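Local coordinates for YjbQ family protein (Aeropyrum pernix, PDB 2P6H) that is of unknown function but belongs to the YjbQ (UPF0047) family and assembles from three copies of one chain, at residues K9-R12 / R13-L17; E63-R66 / E67-P71; G73-K76 / H77-V80. All coordinates share one frame; numbering follows the deposited sequence.

Overall arrangement
Contact 1, the turn between strands 2-9 and 15-18, and contact 2, the end of helix 55-69, have centres about 15 Å apart and share one bound sulfate, probably from the crystallisation liquor. They pack directly, Arg13 NH1 lying 3.5 Å from Pro71 CB and Leu14 CD2 4.0 Å from Ile65 CG2. Contact 3, in the loop beyond that helix, lies about 15 Å from contact 2 between centres. It is tied back by Trp75 NE1, which is 2.9 Å from Thr69 O in a probable hydrogen bond. Contacts 1 and 3 do not touch: their centres are about 22 Å apart and their nearest atoms about 7 Å. Contacts 2 and 3 both reach neighbouring subunits.

Contact 1: residues K9-R12 / R13-L17; sequences KTER and RLQVL. With SO4 (sulfate ion), chain D; SO4 (sulfate ion), chain E.
Gln15 reaches back to Glu11 and Arg12 with its amide oxygen and holds the backbone of the loop by hydrogen bonds. Glu11 N donates to Gln15 OE1 at 2.6 Å, almost straight (N-H...O 170°) and in the carbonyl plane of the amide, while Arg12 N adds a weak bond to the same oxygen at 3.4 Å. With CG placed anti to the backbone N (chi1 164°) and the chain extended beyond it, the amide crosses the loop. Its other end, NE2, lies 3.3 Å from Glu11 OE2, the carboxylate and amide planes standing almost perpendicular.

The loop joins strand 2-9 of the five-stranded sheet to strand 15-18 of the three-stranded sheet, so the bonds to Gln15 OE1 lie in the connection between the two sheets. Thr10 OG1 is hydrogen-bonded to Glu118 OE2 and Arg123 N.

Apolar packing is slight: Leu17 CD1 lies 4.2 Å from Thr10 CG2, and Leu14 turns instead to Val62 and Ile65 of helix 55-69.

Two sulfates lie against the segment, one at the bend and one at its start. The first takes a hydrogen bond from Leu14 N to its O2 at 2.9 Å and another from Arg66, and lies over a face of the Arg12 guanidinium, whose NH2 comes within 2.7 Å of sulfate O3. The edge of that guanidinium lies beside Arg13 N, where two donors meet without bonding each other. The second sulfate accepts from Lys9 N through O4, 3.2 Å away, and is also hydrogen-bonded to Lys22 NZ.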
# COMPACT_ATOMS: atom_id res chain seq x y z
N LYS A 9 8.14 -21.37 0.05
CA LYS A 9 7.30 -22.50 -0.26
C LYS A 9 6.07 -22.46 0.61
O LYS A 9 6.13 -22.60 1.83
CB LYS A 9 8.09 -23.78 0.01
CG LYS A 9 7.45 -25.01 -0.62
CD LYS A 9 7.02 -26.05 0.42
CE LYS A 9 6.99 -27.47 -0.13
NZ LYS A 9 5.61 -27.98 -0.13
N THR A 10 4.90 -22.24 0.01
CA THR A 10 3.69 -22.19 0.79
C THR A 10 3.03 -23.58 0.79
O THR A 10 3.21 -24.38 -0.12
CB THR A 10 2.76 -21.10 0.21
OG1 THR A 10 2.23 -21.55 -1.04
CG2 THR A 10 3.54 -19.81 -0.02
N GLU A 11 2.28 -23.87 1.85
CA GLU A 11 1.70 -25.19 2.03
C GLU A 11 0.19 -25.32 1.87
O GLU A 11 -0.31 -26.41 1.60
CB GLU A 11 2.12 -25.70 3.41
CG GLU A 11 3.59 -25.41 3.70
CD GLU A 11 3.83 -24.92 5.12
OE1 GLU A 11 3.12 -25.35 6.05
OE2 GLU A 11 4.76 -24.09 5.30
N ARG A 12 -0.52 -24.20 2.02
CA ARG A 12 -1.99 -24.14 1.96
C ARG A 12 -2.49 -23.13 0.92
O ARG A 12 -1.77 -22.23 0.49
CB ARG A 12 -2.50 -23.76 3.35
CG ARG A 12 -2.77 -24.98 4.23
CD ARG A 12 -4.25 -25.39 4.22
NE ARG A 12 -4.87 -25.07 2.93
CZ ARG A 12 -5.71 -25.99 2.41
NH1 ARG A 12 -5.99 -27.09 3.08
NH2 ARG A 12 -6.20 -25.81 1.18
N ARG A 13 -3.77 -23.20 0.56
CA ARG A 13 -4.35 -22.23 -0.34
C ARG A 13 -4.14 -20.83 0.21
O ARG A 13 -3.66 -19.92 -0.45
CB ARG A 13 -5.84 -22.52 -0.51
CG ARG A 13 -6.47 -21.67 -1.62
CD ARG A 13 -7.98 -21.87 -1.74
NE ARG A 13 -8.45 -21.43 -3.06
CZ ARG A 13 -9.76 -21.57 -3.35
NH1 ARG A 13 -10.60 -22.01 -2.44
NH2 ARG A 13 -10.19 -21.32 -4.59
N LEU A 14 -4.54 -20.63 1.47
CA LEU A 14 -4.36 -19.31 2.13
C LEU A 14 -3.43 -19.54 3.28
O LEU A 14 -3.63 -20.43 4.11
CB LEU A 14 -5.69 -18.58 2.64
CG LEU A 14 -6.59 -18.13 1.49
CD1 LEU A 14 -7.42 -19.28 0.91
CD2 LEU A 14 -7.59 -17.05 1.90
N GLN A 15 -2.39 -18.73 3.36
CA GLN A 15 -1.44 -18.89 4.45
C GLN A 15 -0.58 -17.64 4.60
O GLN A 15 -0.20 -17.02 3.61
CB GLN A 15 -0.58 -20.13 4.18
CG GLN A 15 0.70 -20.26 5.00
CD GLN A 15 1.49 -21.53 4.68
OE1 GLN A 15 1.56 -21.96 3.53
NE2 GLN A 15 2.10 -22.12 5.70
N VAL A 16 -0.32 -17.27 5.84
CA VAL A 16 0.52 -16.12 6.13
C VAL A 16 1.82 -16.65 6.71
O VAL A 16 1.79 -17.47 7.63
CB VAL A 16 -0.15 -15.19 7.15
CG1 VAL A 16 0.80 -14.07 7.53
CG2 VAL A 16 -1.45 -14.63 6.59
N LEU A 17 2.94 -16.19 6.16
CA LEU A 17 4.26 -16.64 6.61
C LEU A 17 5.14 -15.46 6.99
O LEU A 17 5.16 -14.45 6.30
CB LEU A 17 4.99 -17.41 5.49
CG LEU A 17 4.26 -18.60 4.88
CD1 LEU A 17 5.15 -19.30 3.87
CD2 LEU A 17 3.90 -19.57 5.98
S SO4 D . -7.93 -22.88 2.67
O1 SO4 D . -8.24 -22.95 4.12
O2 SO4 D . -6.47 -22.55 2.50
O3 SO4 D . -8.23 -24.22 2.03
O4 SO4 D . -8.78 -21.85 2.01
S SO4 E . 11.09 -22.57 2.73
O1 SO4 E . 12.28 -22.16 3.40
O2 SO4 E . 10.29 -23.59 3.31
O3 SO4 E . 11.48 -23.05 1.31
O4 SO4 E . 10.20 -21.45 2.48

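Contact 2: residues E63-R66 / E67-P71; sequences EFIR and ELTKP. With SO4 (sulfate ion), chain D.
The carbonyl oxygen of Ile65 is gripped twice by Thr69. Thr69 N donates to Ile65 O at 2.9 Å, nearly along the C=O axis, and Thr69 OG1 donates to Ile65 O at 2.8 Å from well above the carbonyl plane. Thr69 can do this because its hydroxyl sits between the backbone N and the carbonyl carbon (chi1 69°), folded back over the preceding turn. Leu68 and Phe64 meet one turn apart in a CH-pi contact: Leu68 CD1 lies over one face of the ring, 3.8 Å from the centroid of Phe64 and 22° off its normal. Phe64 also packs on Leu88 of the second subunit.

Along the polar flank, Glu63 OE2 and Glu67 OE2 approach to 3.2 Å with their carboxylate planes 67° apart. Each acid has a cation at its other oxygen, which probably eases this like-charge meeting: Arg66 NE forms a salt bridge with Glu63 OE1 at 3.3 Å, its hydrogen bond weak, and Lys70 of the second subunit binds Glu67 OE1. An alanine in place of Glu67 would probably leave Lys70 of the second subunit without this carboxylate and weaken the link between subunits. Arg66 turns the edge of its guanidinium to the sulfate, NH1 donating to sulfate O4 at 2.7 Å and NH2 to sulfate O1 at 2.9 Å. Pro71 crosses the stem of Arg66 at about a right angle, its CD 3.7 Å from Arg66 CG. Helix 55-69 ends in an alpha-helical turn closed by Lys70 N to Arg66 O; Lys70 then leaves the helical path with positive phi, and Pro71 follows it, a helix C-terminus with a proline just beyond.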
# COMPACT_ATOMS: atom_id res chain seq x y z
N GLU A 63 -8.63 -15.70 7.66
CA GLU A 63 -10.09 -15.69 7.69
C GLU A 63 -10.66 -14.34 7.24
O GLU A 63 -11.69 -14.28 6.58
CB GLU A 63 -10.56 -16.02 9.11
CG GLU A 63 -12.08 -15.96 9.25
CD GLU A 63 -12.77 -17.02 8.41
OE1 GLU A 63 -12.11 -18.00 8.02
OE2 GLU A 63 -13.96 -16.88 8.18
N PHE A 64 -9.99 -13.26 7.61
CA PHE A 64 -10.42 -11.91 7.23
C PHE A 64 -10.42 -11.81 5.71
O PHE A 64 -11.35 -11.33 5.08
CB PHE A 64 -9.43 -10.90 7.85
CG PHE A 64 -9.66 -9.46 7.41
CD1 PHE A 64 -10.85 -8.81 7.70
CD2 PHE A 64 -8.63 -8.78 6.78
CE1 PHE A 64 -11.01 -7.47 7.35
CE2 PHE A 64 -8.79 -7.43 6.44
CZ PHE A 64 -9.98 -6.78 6.72
N ILE A 65 -9.31 -12.30 5.12
CA ILE A 65 -9.16 -12.29 3.67
C ILE A 65 -10.23 -13.17 3.00
O ILE A 65 -10.85 -12.81 2.02
CB ILE A 65 -7.72 -12.75 3.33
CG1 ILE A 65 -6.71 -11.63 3.61
CG2 ILE A 65 -7.62 -13.09 1.83
CD1 ILE A 65 -5.28 -12.15 3.73
N ARG A 66 -10.44 -14.38 3.58
CA ARG A 66 -11.43 -15.28 3.03
C ARG A 66 -12.81 -14.62 2.97
O ARG A 66 -13.52 -14.70 1.98
CB ARG A 66 -11.49 -16.52 3.92
CG ARG A 66 -12.20 -17.69 3.24
CD ARG A 66 -12.61 -18.78 4.24
NE ARG A 66 -11.45 -19.23 5.01
CZ ARG A 66 -10.59 -20.05 4.40
NH1 ARG A 66 -10.80 -20.42 3.14
NH2 ARG A 66 -9.51 -20.48 5.05
N GLU A 67 -13.17 -13.94 4.05
CA GLU A 67 -14.45 -13.23 4.17
C GLU A 67 -14.64 -12.14 3.09
O GLU A 67 -15.70 -12.00 2.49
CB GLU A 67 -14.53 -12.61 5.57
CG GLU A 67 -15.18 -13.54 6.60
CD GLU A 67 -14.90 -13.05 8.00
OE1 GLU A 67 -14.85 -11.83 8.19
OE2 GLU A 67 -14.73 -13.87 8.89
N LEU A 68 -13.57 -11.32 2.89
CA LEU A 68 -13.70 -10.22 1.93
C LEU A 68 -13.59 -10.66 0.51
O LEU A 68 -14.34 -10.23 -0.36
CB LEU A 68 -12.51 -9.37 2.06
CG LEU A 68 -12.41 -8.72 3.44
CD1 LEU A 68 -11.24 -7.74 3.55
CD2 LEU A 68 -13.67 -7.94 3.82
N THR A 69 -12.67 -11.57 0.18
CA THR A 69 -12.46 -11.99 -1.21
C THR A 69 -13.26 -13.17 -1.77
O THR A 69 -13.30 -13.37 -2.98
CB THR A 69 -10.96 -12.25 -1.44
OG1 THR A 69 -10.56 -13.41 -0.72
CG2 THR A 69 -10.14 -11.04 -0.94
N LYS A 70 -13.89 -13.94 -0.89
CA LYS A 70 -14.75 -15.08 -1.26
C LYS A 70 -14.13 -16.07 -2.26
O LYS A 70 -14.43 -16.06 -3.45
CB LYS A 70 -16.00 -14.54 -1.92
CG LYS A 70 -16.81 -13.67 -1.00
CD LYS A 70 -17.97 -13.08 -1.77
CE LYS A 70 -18.48 -11.78 -1.16
NZ LYS A 70 -19.28 -11.05 -2.14
N PRO A 71 -13.27 -16.97 -1.78
CA PRO A 71 -12.68 -17.96 -2.71
C PRO A 71 -13.84 -18.80 -3.27
O PRO A 71 -14.69 -19.27 -2.50
CB PRO A 71 -11.76 -18.78 -1.80
CG PRO A 71 -11.51 -17.99 -0.53
CD PRO A 71 -12.78 -17.20 -0.41
S SO4 D . -7.93 -22.88 2.67
O1 SO4 D . -8.24 -22.95 4.12
O2 SO4 D . -6.47 -22.55 2.50
O3 SO4 D . -8.23 -24.22 2.03
O4 SO4 D . -8.78 -21.85 2.01

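Contact 3: residues G73-K76 / H77-V80; sequences GPWK and HNLV
Asn78 folds back onto Gly73 and Trp75 and closes the turn 73-78 with its side-chain amide. Asn78 ND2 donates to Gly73 O at 2.9 Å, approaching nearly in line with that C=O group although the oxygen is tilted out of the amide plane of Asn78. Asn78 CG lies anti to its own carbonyl carbon (chi1 -70°), which brings the amide to Gly73 O. The other end of the amide, OD1, rests at the edge of the indole, 3.6 Å from Trp75 CB.

Gly73 O has a second donor, Trp75 N at 2.8 Å, across an inverse gamma turn centred on Pro74; the two bonds pin this carbonyl from both the backbone and a side chain. Beyond it residues 77-80 have helical backbone angles. Leu79 N bonds to Lys76 O at 3.1 Å from above the carbonyl plane, and Val80 N to His77 O at 2.8 Å, each bond reaching three residues back.

Farther out, the indole packs on Ala84 and Leu88 of helix 84-93, its NE1 is hydrogen-bonded to Thr69 O and Lys70 O at the end of helix 55-69, and the His77 ring meets that of His87 with planes at about 80°. The third subunit supplies acids: Asp60 accepts from Lys76 N and His77 N, Glu59 forms a salt bridge with Lys76 NZ, and Glu54 is hydrogen-bonded to His77 ND1. The turn thus offers two successive backbone N-H groups to one carboxylate of a neighbouring subunit, with a lysine and a histidine beside them, joining subunits through polar contacts.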
# COMPACT_ATOMS: atom_id res chain seq x y z
N GLY A 73 -16.25 -17.70 -4.88
CA GLY A 73 -17.44 -16.87 -4.93
C GLY A 73 -17.86 -16.54 -6.34
O GLY A 73 -17.21 -16.97 -7.29
N PRO A 74 -18.94 -15.76 -6.52
CA PRO A 74 -19.44 -15.38 -7.85
C PRO A 74 -18.59 -14.33 -8.54
O PRO A 74 -18.97 -13.16 -8.60
CB PRO A 74 -20.85 -14.89 -7.55
CG PRO A 74 -20.85 -14.34 -6.19
CD PRO A 74 -19.83 -15.22 -5.47
N TRP A 75 -17.45 -14.76 -9.06
CA TRP A 75 -16.53 -13.87 -9.76
C TRP A 75 -16.49 -14.29 -11.23
O TRP A 75 -16.44 -15.48 -11.53
CB TRP A 75 -15.12 -13.97 -9.17
CG TRP A 75 -15.07 -13.61 -7.72
CD1 TRP A 75 -14.70 -14.42 -6.67
CD2 TRP A 75 -15.41 -12.35 -7.15
NE1 TRP A 75 -14.79 -13.73 -5.49
CE2 TRP A 75 -15.22 -12.45 -5.75
CE3 TRP A 75 -15.85 -11.13 -7.68
CZ2 TRP A 75 -15.46 -11.39 -4.88
CZ3 TRP A 75 -16.10 -10.07 -6.82
CH2 TRP A 75 -15.90 -10.21 -5.43
N LYS A 76 -16.51 -13.32 -12.13
CA LYS A 76 -16.48 -13.63 -13.55
C LYS A 76 -15.14 -14.23 -13.99
O LYS A 76 -15.05 -14.94 -14.98
CB LYS A 76 -16.74 -12.33 -14.33
CG LYS A 76 -18.19 -11.88 -14.21
CD LYS A 76 -18.41 -10.49 -14.82
CE LYS A 76 -19.82 -10.32 -15.39
NZ LYS A 76 -20.26 -8.94 -15.22
N HIS A 77 -14.08 -13.95 -13.24
CA HIS A 77 -12.77 -14.52 -13.54
C HIS A 77 -12.87 -16.05 -13.42
O HIS A 77 -12.02 -16.77 -13.94
CB HIS A 77 -11.71 -13.99 -12.56
CG HIS A 77 -10.32 -14.44 -12.87
ND1 HIS A 77 -9.67 -14.13 -14.05
CD2 HIS A 77 -9.42 -15.15 -12.14
CE1 HIS A 77 -8.45 -14.62 -14.03
NE2 HIS A 77 -8.27 -15.25 -12.88
N ASN A 78 -13.92 -16.54 -12.74
CA ASN A 78 -14.14 -18.03 -12.57
C ASN A 78 -14.25 -18.73 -13.89
O ASN A 78 -14.02 -19.92 -14.01
CB ASN A 78 -15.44 -18.42 -11.82
CG ASN A 78 -15.30 -18.03 -10.37
OD1 ASN A 78 -14.32 -17.42 -9.95
ND2 ASN A 78 -16.31 -18.43 -9.58
N LEU A 79 -14.66 -18.02 -14.94
CA LEU A 79 -14.77 -18.67 -16.25
C LEU A 79 -13.36 -19.02 -16.73
O LEU A 79 -13.16 -20.00 -17.43
CB LEU A 79 -15.46 -17.68 -17.20
CG LEU A 79 -15.59 -18.13 -18.66
CD1 LEU A 79 -16.80 -17.45 -19.32
CD2 LEU A 79 -14.34 -17.76 -19.48
N VAL A 80 -12.39 -18.18 -16.30
CA VAL A 80 -10.99 -18.31 -16.74
C VAL A 80 -10.12 -19.17 -15.79
O VAL A 80 -9.32 -20.00 -16.21
CB VAL A 80 -10.40 -16.89 -16.91
CG1 VAL A 80 -8.89 -16.96 -17.16
CG2 VAL A 80 -11.06 -16.18 -18.09